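Long-range contacts in GTP cyclohydrolase 1 type 2 homolog (Escherichia coli, Escherichia coli O157:H7, PDB 1NMO), which may take part in the degradation of radiation-damaged nucleotides and forms a toroidal homohexamer whose subunits each carry a dinuclear metal site: residues 149-153 with 217-221; 115-119 with 131-135; 165-171 with 186-192. All coordinates share one frame; numbering follows the deposited sequence.

Contact 1 (149-153 with 217-221); sequences RLGRK and ATERG. With FE (Fe (III) ion), chain H; FE (Fe (III) ion), chain G.
The guanidinium of Arg220 links the two segments, with both of its backbone partners at its edge, in its plane. NH2 reaches across to Leu150 O at 2.9 Å in an almost straight bond (175° at the hydrogen), which falls on a lone pair of that carbonyl. NE and NH2 together grip Ala217 O side-on, the NH2 arm also at 2.9 Å, while NH1 has a long, weak ion pair with Asp242. The bend at chi3 (-70°) folds the arginine back over its own segment, and its several donors suit a place where carbonyls of two helix ends converge. Leu150 O is one of these, and Gly151 takes the positive phi that follows the helix.

Beside this polar patch the packing is apolar. Leu150 CD1 meets Thr218 CG2 at 3.7 Å, and the methyl of Ala217 is small enough for Arg152 CD to lie 3.6 Å from it; Arg152 NH2 goes on to Pro246 O. Thr218 suits both environments, its methyl facing Leu150 while OG1 bonds to Gly214 O.

Glu219 turns from this interface to bridge the two iron ions, OE1 binding one and OE2 the other, each at 2.3 Å; His63, Asp101, His64 and His215 complete the protein ligands. The contact thus joins the C-terminal end of helix 139-150 to helix 215-218, with Leu112 and Leu115 of helix 108-116 packed against Leu150.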
ATOM      1  N   ARG A 149      18.103   0.432  18.755  1.00 15.87           N
ATOM      2  CA  ARG A 149      19.468  -0.112  18.873  1.00 15.26           C
ATOM      3  C   ARG A 149      19.810  -1.140  17.814  1.00 15.74           C
ATOM      4  O   ARG A 149      20.913  -1.103  17.239  1.00 16.28           O
ATOM      5  CB  ARG A 149      19.653  -0.753  20.267  1.00 16.45           C
ATOM      6  CG  ARG A 149      19.546   0.245  21.435  1.00 19.12           C
ATOM      7  CD  ARG A 149      20.210   1.586  21.079  1.00 22.91           C
ATOM      8  NE  ARG A 149      21.600   1.668  21.479  1.00 25.01           N
ATOM      9  CZ  ARG A 149      22.598   2.066  20.689  1.00 29.71           C
ATOM     10  NH1 ARG A 149      22.345   2.419  19.407  1.00 30.46           N
ATOM     11  NH2 ARG A 149      23.865   2.143  21.183  1.00 30.43           N
ATOM     12  N   LEU A 150      18.870  -2.062  17.545  1.00 15.64           N
ATOM     13  CA  LEU A 150      19.077  -3.127  16.556  1.00 15.24           C
ATOM     14  C   LEU A 150      18.546  -2.807  15.178  1.00 15.00           C
ATOM     15  O   LEU A 150      18.858  -3.521  14.287  1.00 15.60           O
ATOM     16  CB  LEU A 150      18.447  -4.465  17.028  1.00 14.32           C
ATOM     17  CG  LEU A 150      18.833  -4.949  18.442  1.00 14.82           C
ATOM     18  CD1 LEU A 150      18.540  -6.420  18.546  1.00 16.09           C
ATOM     19  CD2 LEU A 150      20.299  -4.719  18.786  1.00 15.99           C
ATOM     20  N   GLY A 151      17.728  -1.774  14.984  1.00 16.26           N
ATOM     21  CA  GLY A 151      17.240  -1.466  13.631  1.00 15.95           C
ATOM     22  C   GLY A 151      16.157  -2.429  13.156  1.00 17.04           C
ATOM     23  O   GLY A 151      15.900  -2.626  11.909  1.00 16.46           O
ATOM     24  N   ARG A 152      15.457  -2.989  14.133  1.00 15.16           N
ATOM     25  CA  ARG A 152      14.418  -3.990  13.839  1.00 16.02           C
ATOM     26  C   ARG A 152      13.408  -4.004  14.952  1.00 16.09           C
ATOM     27  O   ARG A 152      13.785  -4.010  16.094  1.00 16.35           O
ATOM     28  CB  ARG A 152      15.053  -5.420  13.745  1.00 13.99           C
ATOM     29  CG  ARG A 152      14.011  -6.620  13.598  1.00 13.06           C
ATOM     30  CD  ARG A 152      14.714  -7.968  13.514  1.00 13.91           C
ATOM     31  NE  ARG A 152      13.853  -9.080  13.121  1.00 15.86           N
ATOM     32  CZ  ARG A 152      13.130  -9.818  13.963  1.00 16.06           C
ATOM     33  NH1 ARG A 152      13.165  -9.561  15.255  1.00 14.44           N
ATOM     34  NH2 ARG A 152      12.367 -10.829  13.500  1.00 15.65           N
ATOM     35  N   LYS A 153      12.111  -4.027  14.635  1.00 18.72           N
ATOM     36  CA  LYS A 153      11.052  -4.055  15.689  1.00 18.63           C
ATOM     37  C   LYS A 153      10.955  -5.418  16.369  1.00 19.21           C
ATOM     38  O   LYS A 153      10.662  -6.436  15.729  1.00 20.59           O
ATOM     39  CB  LYS A 153       9.682  -3.716  15.063  1.00 18.87           C
ATOM     40  CG  LYS A 153       8.505  -3.547  16.086  1.00 20.15           C
ATOM     41  CD  LYS A 153       7.192  -3.201  15.368  1.00 20.85           C
ATOM     42  CE  LYS A 153       6.032  -2.897  16.324  1.00 21.98           C
ATOM     43  NZ  LYS A 153       5.721  -4.135  17.164  1.00 25.90           N
ATOM     44  N   ALA A 217      19.491 -10.267  13.684  1.00 11.78           N
ATOM     45  CA  ALA A 217      19.596  -8.978  14.341  1.00 12.62           C
ATOM     46  C   ALA A 217      20.448  -9.032  15.634  1.00 13.32           C
ATOM     47  O   ALA A 217      21.262  -8.147  15.885  1.00 15.73           O
ATOM     48  CB  ALA A 217      18.147  -8.448  14.638  1.00 12.43           C
ATOM     49  N   THR A 218      20.328 -10.104  16.410  1.00 11.31           N
ATOM     50  CA  THR A 218      21.075 -10.241  17.635  1.00 11.19           C
ATOM     51  C   THR A 218      22.446 -10.920  17.549  1.00 12.29           C
ATOM     52  O   THR A 218      23.213 -10.921  18.569  1.00 10.79           O
ATOM     53  CB  THR A 218      20.213 -10.950  18.717  1.00 11.00           C
ATOM     54  OG1 THR A 218      19.862 -12.287  18.272  1.00 11.76           O
ATOM     55  CG2 THR A 218      18.875 -10.108  18.964  1.00  9.72           C
ATOM     56  N   GLU A 219      22.813 -11.426  16.354  1.00 12.71           N
ATOM     57  CA  GLU A 219      24.094 -12.114  16.218  1.00 14.10           C
ATOM     58  C   GLU A 219      25.033 -11.479  15.193  1.00 14.52           C
ATOM     59  O   GLU A 219      25.774 -12.160  14.421  1.00 13.15           O
ATOM     60  CB  GLU A 219      23.875 -13.620  15.972  1.00 13.28           C
ATOM     61  CG  GLU A 219      23.155 -14.189  17.203  1.00 13.37           C
ATOM     62  CD  GLU A 219      23.219 -15.676  17.269  1.00 13.58           C
ATOM     63  OE1 GLU A 219      23.418 -16.293  16.172  1.00 14.98           O
ATOM     64  OE2 GLU A 219      23.067 -16.224  18.392  1.00 13.59           O
ATOM     65  N   ARG A 220      24.938 -10.149  15.160  1.00 11.83           N
ATOM     66  CA  ARG A 220      25.862  -9.410  14.370  1.00 11.54           C
ATOM     67  C   ARG A 220      26.931  -8.979  15.428  1.00 12.07           C
ATOM     68  O   ARG A 220      28.116  -8.892  15.125  1.00 11.41           O
ATOM     69  CB  ARG A 220      25.185  -8.191  13.798  1.00 10.05           C
ATOM     70  CG  ARG A 220      24.268  -8.463  12.666  1.00  9.62           C
ATOM     71  CD  ARG A 220      23.545  -7.160  12.361  1.00 12.46           C
ATOM     72  NE  ARG A 220      22.595  -6.839  13.454  1.00 14.35           N
ATOM     73  CZ  ARG A 220      21.729  -5.827  13.410  1.00 15.53           C
ATOM     74  NH1 ARG A 220      21.684  -5.024  12.350  1.00 14.05           N
ATOM     75  NH2 ARG A 220      20.893  -5.643  14.410  1.00 14.64           N
ATOM     76  N   GLY A 221      26.531  -8.768  16.685  1.00 12.02           N
ATOM     77  CA  GLY A 221      27.545  -8.257  17.618  1.00 12.22           C
ATOM     78  C   GLY A 221      28.906  -8.939  17.672  1.00 11.53           C
ATOM     79  O   GLY A 221      29.935  -8.281  17.526  1.00 11.61           O
TER
HETATM   80 FE    FE H 302      24.292 -18.153  18.460  1.00 25.37          FE
HETATM   81 FE    FE G 301      22.683 -18.426  15.748  1.00 30.80          FE
HETATM   82  O   HOH W   1      22.953 -18.707  20.340  1.00 20.34           O

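Contact 2 (115-119 with 131-135)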
ATOM      1  N   LEU A 115      25.461  -3.203  23.657  1.00 14.75           N
ATOM      2  CA  LEU A 115      24.588  -2.429  22.771  1.00 14.12           C
ATOM      3  C   LEU A 115      23.292  -1.937  23.459  1.00 13.86           C
ATOM      4  O   LEU A 115      22.766  -0.882  23.101  1.00 13.99           O
ATOM      5  CB  LEU A 115      24.209  -3.275  21.563  1.00 13.58           C
ATOM      6  CG  LEU A 115      23.454  -2.475  20.504  1.00 14.25           C
ATOM      7  CD1 LEU A 115      24.214  -1.219  20.125  1.00 13.63           C
ATOM      8  CD2 LEU A 115      23.310  -3.337  19.234  1.00 14.98           C
ATOM      9  N   LEU A 116      22.740  -2.718  24.394  1.00 13.16           N
ATOM     10  CA  LEU A 116      21.486  -2.328  25.000  1.00 13.37           C
ATOM     11  C   LEU A 116      21.693  -1.687  26.318  1.00 14.50           C
ATOM     12  O   LEU A 116      20.735  -1.364  27.029  1.00 16.88           O
ATOM     13  CB  LEU A 116      20.546  -3.495  25.145  1.00 11.45           C
ATOM     14  CG  LEU A 116      20.303  -4.285  23.852  1.00 12.72           C
ATOM     15  CD1 LEU A 116      19.574  -5.527  24.243  1.00 12.01           C
ATOM     16  CD2 LEU A 116      19.505  -3.492  22.862  1.00 10.53           C
ATOM     17  N   GLY A 117      22.945  -1.465  26.670  1.00 15.94           N
ATOM     18  CA  GLY A 117      23.177  -0.765  27.928  1.00 15.68           C
ATOM     19  C   GLY A 117      22.840  -1.573  29.135  1.00 14.05           C
ATOM     20  O   GLY A 117      22.253  -1.080  30.079  1.00 17.10           O
ATOM     21  N   ILE A 118      23.218  -2.829  29.131  1.00 14.96           N
ATOM     22  CA  ILE A 118      22.942  -3.680  30.288  1.00 15.40           C
ATOM     23  C   ILE A 118      24.235  -4.060  30.966  1.00 16.20           C
ATOM     24  O   ILE A 118      25.191  -4.521  30.352  1.00 18.42           O
ATOM     25  CB  ILE A 118      22.252  -5.002  29.881  1.00 15.70           C
ATOM     26  CG1 ILE A 118      20.996  -4.685  29.015  1.00 15.12           C
ATOM     27  CG2 ILE A 118      21.883  -5.854  31.174  1.00 13.17           C
ATOM     28  CD1 ILE A 118      20.180  -6.002  28.626  1.00 13.98           C
ATOM     29  N   THR A 119      24.269  -3.895  32.267  1.00 16.84           N
ATOM     30  CA  THR A 119      25.466  -4.255  33.029  1.00 16.40           C
ATOM     31  C   THR A 119      25.392  -5.748  33.318  1.00 14.53           C
ATOM     32  O   THR A 119      24.493  -6.203  34.011  1.00 16.20           O
ATOM     33  CB  THR A 119      25.472  -3.466  34.401  1.00 14.90           C
ATOM     34  OG1 THR A 119      25.267  -2.059  34.134  1.00 14.78           O
ATOM     35  CG2 THR A 119      26.807  -3.673  35.134  1.00 14.95           C
ATOM     36  N   GLY A 131      21.640  -9.622  34.153  1.00 14.28           N
ATOM     37  CA  GLY A 131      22.168  -8.374  34.679  1.00 16.71           C
ATOM     38  C   GLY A 131      21.045  -7.349  34.778  1.00 16.23           C
ATOM     39  O   GLY A 131      19.856  -7.740  34.837  1.00 14.12           O
ATOM     40  N   GLU A 132      21.424  -6.070  34.738  1.00 16.43           N
ATOM     41  CA  GLU A 132      20.475  -4.990  34.835  1.00 18.59           C
ATOM     42  C   GLU A 132      20.666  -3.823  33.892  1.00 19.96           C
ATOM     43  O   GLU A 132      21.792  -3.326  33.628  1.00 18.43           O
ATOM     44  CB  GLU A 132      20.489  -4.394  36.250  1.00 20.61           C
ATOM     45  CG  GLU A 132      20.408  -5.407  37.406  1.00 23.50           C
ATOM     46  CD  GLU A 132      20.172  -4.737  38.772  1.00 25.59           C
ATOM     47  OE1 GLU A 132      20.586  -3.556  38.982  1.00 29.02           O
ATOM     48  OE2 GLU A 132      19.558  -5.410  39.617  1.00 28.14           O
ATOM     49  N   LEU A 133      19.547  -3.370  33.367  1.00 20.48           N
ATOM     50  CA  LEU A 133      19.615  -2.180  32.526  1.00 21.38           C
ATOM     51  C   LEU A 133      20.113  -1.077  33.477  1.00 22.51           C
ATOM     52  O   LEU A 133      19.643  -0.964  34.631  1.00 23.58           O
ATOM     53  CB  LEU A 133      18.217  -1.782  32.058  1.00 19.26           C
ATOM     54  CG  LEU A 133      17.692  -2.659  30.952  1.00 18.34           C
ATOM     55  CD1 LEU A 133      16.161  -2.527  30.905  1.00 18.98           C
ATOM     56  CD2 LEU A 133      18.360  -2.249  29.638  1.00 17.65           C
ATOM     57  N   THR A 134      21.079  -0.298  33.008  1.00 24.51           N
ATOM     58  CA  THR A 134      21.606   0.810  33.754  1.00 25.82           C
ATOM     59  C   THR A 134      20.554   1.906  33.736  1.00 26.17           C
ATOM     60  O   THR A 134      20.756   2.954  34.286  1.00 26.61           O
ATOM     61  CB  THR A 134      22.869   1.375  33.110  1.00 26.76           C
ATOM     62  OG1 THR A 134      22.726   1.357  31.685  1.00 27.36           O
ATOM     63  CG2 THR A 134      24.090   0.560  33.554  1.00 28.45           C
HETATM   64  N   MSE A 135      19.451   1.711  33.061  1.00 27.86           N
HETATM   65  CA  MSE A 135      18.430   2.736  33.165  1.00 29.35           C
HETATM   66  C   MSE A 135      17.132   1.999  33.028  1.00 27.30           C
HETATM   67  O   MSE A 135      16.560   1.927  31.916  1.00 26.83           O
HETATM   68  CB  MSE A 135      18.586   3.791  32.094  1.00 35.76           C
HETATM   69  CG  MSE A 135      18.013   5.125  32.588  1.00 45.45           C
HETATM   70 SE   MSE A 135      17.551   6.401  31.110  1.00 63.25          SE
HETATM   71  CE  MSE A 135      16.158   5.354  30.186  1.00 53.49           C
TER
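Ile118 and Leu133 form an antiparallel non-hydrogen-bonded pair, their CA atoms 4.3 Å apart, and Thr119 and Glu132 the hydrogen-bonded pair next to it, so the beta hairpin of strands 118-123 and 128-137 is joined just after helix 108-116 has ended in a Schellman motif at Gly117.

On the face bearing Ile118 and Leu133, CG1 of the isoleucine touches CD2 of the leucine at 3.6 Å, the two branched chains crossing obliquely. The same leucine methyl also lies against Leu116 O, and CG2 of Ile118 sits over the strand at 3.5 Å from Glu132 O. Branched apolar residues fit this buried face, which continues onto Val168 and Trp170. Gly131 approaches Thr119 O through its CA at 3.3 Å, a closeness that a residue without a side chain permits.

Gly117 O receives two donors from Thr134: the backbone N at 3.3 Å, nearly along the C=O axis, and OG1 at 3.0 Å, tilted from the carbonyl plane. With chi1 at 38°, OG1 stands between the backbone N and carbonyl carbon of Thr134, close to its own N-H. One threonine therefore satisfies the glycine carbonyl twice, tying the helix-to-strand turn to the corner where the partner strand bends.

Contact 3 (165-171 with 186-192); sequences VQRVAWC and GVDAFIT
Strands 165-170 and 189-192 are the two parallel strands of a beta-alpha-beta unit, connected through helix 179-185, and their axes run 4.7 Å apart at 27°. The side chains fall on the two faces of the sheet. On the face of Val168, Trp170, Ala189 and Ile191, CG1 of Val168 lies 3.9 Å from Ile191 CD1, the two branches meeting at a slant, and the small Ala189 methyl fits beside Val165 CG1. Trp170 contributes mainly its CB, packed against Ile191 CB. Its chi1 of 62° places CG between the backbone N and the carbonyl carbon and carries the indole away from strand 189-192, where NE1 bonds to Asn109 O.

The opposite face carries Ala169 and Phe190. With CG anti to the backbone N (chi1 176°), the Phe190 ring swings toward strand 165-170 and slants along it, CD1 near Ala169 O and CE1 3.8 Å from Trp170 CA. A residue as small as Ala169 suits the spot, for its methyl also takes Val187 CG1 at 3.9 Å, and Ala182 of helix 179-185 covers it. Phe190 packs on that helix too, through Ile179 and Ala182.

At the N-terminal end of strand 165-170, the side chain of Asp188 takes the place of a backbone acceptor. Its OD2 accepts Gln166 N at 2.7 Å on the anti lone pair and Arg167 N from above the carboxylate plane, while its own N-H returns to Arg167 O. An aspartate is short enough to meet successive amides of the adjoining strand, and these two bonds fix its carboxylate. Backbone bonds then continue the parallel ladder toward the metal-site end, where Cys171 N donates to Ile191 O at 3.0 Å, nearly in line with the carbonyl.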
ATOM      1  N   VAL A 165      11.190  -2.519  34.021  1.00 17.27           N
ATOM      2  CA  VAL A 165      12.113  -3.620  33.811  1.00 16.83           C
ATOM      3  C   VAL A 165      13.480  -3.192  34.318  1.00 17.50           C
ATOM      4  O   VAL A 165      14.071  -2.190  33.857  1.00 18.03           O
ATOM      5  CB  VAL A 165      12.289  -3.942  32.327  1.00 15.28           C
ATOM      6  CG1 VAL A 165      13.483  -4.880  32.127  1.00 13.02           C
ATOM      7  CG2 VAL A 165      11.070  -4.571  31.809  1.00 13.48           C
ATOM      8  N   GLN A 166      14.019  -3.970  35.235  1.00 18.18           N
ATOM      9  CA  GLN A 166      15.362  -3.649  35.739  1.00 18.43           C
ATOM     10  C   GLN A 166      16.337  -4.814  35.493  1.00 16.75           C
ATOM     11  O   GLN A 166      17.358  -4.635  34.873  1.00 18.52           O
ATOM     12  CB  GLN A 166      15.313  -3.317  37.277  1.00 19.00           C
ATOM     13  CG  GLN A 166      16.726  -3.348  37.893  1.00 21.37           C
ATOM     14  CD  GLN A 166      16.906  -2.339  39.008  1.00 23.41           C
ATOM     15  OE1 GLN A 166      18.017  -1.807  39.225  1.00 25.60           O
ATOM     16  NE2 GLN A 166      15.839  -2.066  39.716  1.00 21.58           N
ATOM     17  N   ARG A 167      15.988  -5.998  35.998  1.00 16.53           N
ATOM     18  CA  ARG A 167      16.827  -7.199  35.903  1.00 17.24           C
ATOM     19  C   ARG A 167      16.408  -7.956  34.672  1.00 16.10           C
ATOM     20  O   ARG A 167      15.227  -8.201  34.450  1.00 19.05           O
ATOM     21  CB  ARG A 167      16.658  -8.035  37.212  1.00 16.77           C
ATOM     22  CG  ARG A 167      17.334  -9.396  37.229  1.00 18.79           C
ATOM     23  CD  ARG A 167      17.163 -10.030  38.661  1.00 22.29           C
ATOM     24  NE  ARG A 167      17.907  -9.166  39.579  1.00 23.77           N
ATOM     25  CZ  ARG A 167      18.741  -9.604  40.514  1.00 24.71           C
ATOM     26  NH1 ARG A 167      18.915 -10.921  40.676  1.00 24.87           N
ATOM     27  NH2 ARG A 167      19.480  -8.711  41.214  1.00 24.74           N
ATOM     28  N   VAL A 168      17.378  -8.334  33.870  1.00 16.29           N
ATOM     29  CA  VAL A 168      17.136  -8.987  32.581  1.00 15.98           C
ATOM     30  C   VAL A 168      18.014 -10.233  32.335  1.00 16.02           C
ATOM     31  O   VAL A 168      19.053 -10.408  33.006  1.00 14.24           O
ATOM     32  CB  VAL A 168      17.493  -7.949  31.515  1.00 16.59           C
ATOM     33  CG1 VAL A 168      17.383  -8.538  30.167  1.00 15.58           C
ATOM     34  CG2 VAL A 168      16.554  -6.784  31.643  1.00 17.12           C
ATOM     35  N   ALA A 169      17.604 -11.162  31.466  1.00 14.01           N
ATOM     36  CA  ALA A 169      18.584 -12.228  31.175  1.00 13.73           C
ATOM     37  C   ALA A 169      18.414 -12.358  29.653  1.00 14.88           C
ATOM     38  O   ALA A 169      17.425 -11.863  29.111  1.00 16.09           O
ATOM     39  CB  ALA A 169      18.292 -13.541  31.915  1.00 12.21           C
ATOM     40  N   TRP A 170      19.320 -13.009  28.938  1.00 14.24           N
ATOM     41  CA  TRP A 170      19.147 -13.023  27.514  1.00 13.17           C
ATOM     42  C   TRP A 170      19.977 -14.104  26.931  1.00 14.04           C
ATOM     43  O   TRP A 170      20.863 -14.618  27.622  1.00 15.98           O
ATOM     44  CB  TRP A 170      19.605 -11.681  26.962  1.00 11.98           C
ATOM     45  CG  TRP A 170      21.071 -11.339  27.178  1.00 12.82           C
ATOM     46  CD1 TRP A 170      22.105 -11.568  26.330  1.00 14.50           C
ATOM     47  CD2 TRP A 170      21.655 -10.730  28.358  1.00 13.96           C
ATOM     48  NE1 TRP A 170      23.300 -11.150  26.895  1.00 14.61           N
ATOM     49  CE2 TRP A 170      23.053 -10.630  28.133  1.00 14.20           C
ATOM     50  CE3 TRP A 170      21.121 -10.260  29.589  1.00 14.24           C
ATOM     51  CZ2 TRP A 170      23.930 -10.071  29.083  1.00 14.45           C
ATOM     52  CZ3 TRP A 170      21.996  -9.703  30.558  1.00 11.55           C
ATOM     53  CH2 TRP A 170      23.374  -9.618  30.292  1.00 14.07           C
ATOM     54  N   CYS A 171      19.702 -14.469  25.683  1.00 12.76           N
ATOM     55  CA  CYS A 171      20.542 -15.448  24.976  1.00 14.63           C
ATOM     56  C   CYS A 171      20.339 -15.027  23.542  1.00 12.69           C
ATOM     57  O   CYS A 171      19.212 -15.001  23.135  1.00 13.03           O
ATOM     58  CB  CYS A 171      20.067 -16.908  25.146  1.00 12.64           C
ATOM     59  SG  CYS A 171      21.185 -18.055  24.228  1.00 18.25           S
ATOM     60  N   GLY A 186      14.759 -15.549  38.292  1.00 21.55           N
ATOM     61  CA  GLY A 186      14.121 -14.309  38.722  1.00 20.34           C
ATOM     62  C   GLY A 186      14.577 -13.130  37.878  1.00 22.48           C
ATOM     63  O   GLY A 186      15.640 -12.512  38.112  1.00 24.32           O
ATOM     64  N   VAL A 187      13.825 -12.789  36.851  1.00 20.76           N
ATOM     65  CA  VAL A 187      14.231 -11.619  36.086  1.00 18.72           C
ATOM     66  C   VAL A 187      12.947 -10.864  35.755  1.00 19.67           C
ATOM     67  O   VAL A 187      11.877 -11.411  35.942  1.00 19.95           O
ATOM     68  CB  VAL A 187      14.915 -12.043  34.792  1.00 16.50           C
ATOM     69  CG1 VAL A 187      16.236 -12.768  35.116  1.00 15.37           C
ATOM     70  CG2 VAL A 187      13.926 -13.010  33.979  1.00 14.89           C
ATOM     71  N   ASP A 188      13.034  -9.628  35.262  1.00 18.18           N
ATOM     72  CA  ASP A 188      11.801  -8.948  34.898  1.00 17.30           C
ATOM     73  C   ASP A 188      11.638  -9.164  33.366  1.00 17.79           C
ATOM     74  O   ASP A 188      10.510  -9.184  32.835  1.00 18.76           O
ATOM     75  CB  ASP A 188      11.903  -7.430  35.122  1.00 16.36           C
ATOM     76  CG  ASP A 188      12.331  -7.046  36.525  1.00 16.53           C
ATOM     77  OD1 ASP A 188      11.938  -7.744  37.474  1.00 18.26           O
ATOM     78  OD2 ASP A 188      13.028  -6.016  36.684  1.00 17.07           O
ATOM     79  N   ALA A 189      12.748  -9.310  32.640  1.00 16.22           N
ATOM     80  CA  ALA A 189      12.612  -9.497  31.188  1.00 15.87           C
ATOM     81  C   ALA A 189      13.621 -10.516  30.665  1.00 15.89           C
ATOM     82  O   ALA A 189      14.696 -10.728  31.303  1.00 16.90           O
ATOM     83  CB  ALA A 189      12.780  -8.192  30.508  1.00 11.46           C
ATOM     84  N   PHE A 190      13.262 -11.189  29.562  1.00 14.91           N
ATOM     85  CA  PHE A 190      14.167 -12.190  28.898  1.00 12.30           C
ATOM     86  C   PHE A 190      14.141 -11.786  27.463  1.00 13.29           C
ATOM     87  O   PHE A 190      13.054 -11.542  26.906  1.00 15.31           O
ATOM     88  CB  PHE A 190      13.670 -13.649  29.038  1.00  8.77           C
ATOM     89  CG  PHE A 190      14.522 -14.643  28.303  1.00  9.06           C
ATOM     90  CD1 PHE A 190      15.852 -14.858  28.661  1.00  9.12           C
ATOM     91  CD2 PHE A 190      13.992 -15.395  27.227  1.00  8.97           C
ATOM     92  CE1 PHE A 190      16.673 -15.810  27.980  1.00  9.25           C
ATOM     93  CE2 PHE A 190      14.773 -16.329  26.552  1.00  9.53           C
ATOM     94  CZ  PHE A 190      16.146 -16.548  26.930  1.00  9.16           C
ATOM     95  N   ILE A 191      15.319 -11.686  26.849  1.00 13.73           N
ATOM     96  CA  ILE A 191      15.474 -11.253  25.461  1.00 13.08           C
ATOM     97  C   ILE A 191      16.174 -12.311  24.649  1.00 13.76           C
ATOM     98  O   ILE A 191      17.223 -12.809  25.095  1.00 15.38           O
ATOM     99  CB  ILE A 191      16.412 -10.006  25.369  1.00 13.31           C
ATOM    100  CG1 ILE A 191      15.915  -8.944  26.293  1.00 10.42           C
ATOM    101  CG2 ILE A 191      16.475  -9.423  23.895  1.00  8.83           C
ATOM    102  CD1 ILE A 191      16.854  -7.797  26.366  1.00 10.03           C
ATOM    103  N   THR A 192      15.671 -12.717  23.483  1.00 12.56           N
ATOM    104  CA  THR A 192      16.513 -13.699  22.780  1.00 12.88           C
ATOM    105  C   THR A 192      16.308 -13.372  21.329  1.00 13.64           C
ATOM    106  O   THR A 192      15.914 -12.258  21.038  1.00 12.95           O
ATOM    107  CB  THR A 192      16.123 -15.102  23.120  1.00 13.80           C
ATOM    108  OG1 THR A 192      16.986 -15.996  22.400  1.00 14.99           O
ATOM    109  CG2 THR A 192      14.674 -15.386  22.695  1.00 13.56           C
TER

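In the fold
Contacts 2 and 3 belong to one mixed sheet, their centres 10 Å apart: strand 128-137 lies beside strand 165-170, with Gly131 O 2.7 Å from Val168 N and Leu133 N 2.9 Å from Gln166 O, both probable hydrogen bonds. Contact 1, centred 15 Å from contact 2, meets it where Leu150 CD2 packs on Leu115 CD2 at 3.3 Å. Contact 3 is nested within the chain loop that contact 1 closes, and they touch through Thr218 CG2 and Thr192 O. Contact 1 supplies Glu219 to both irons; the Cys171 side chain of contact 3 comes within about 7 Å of an iron, whereas Leu116 of contact 2 is about 12 Å from Glu219, side chain to side chain.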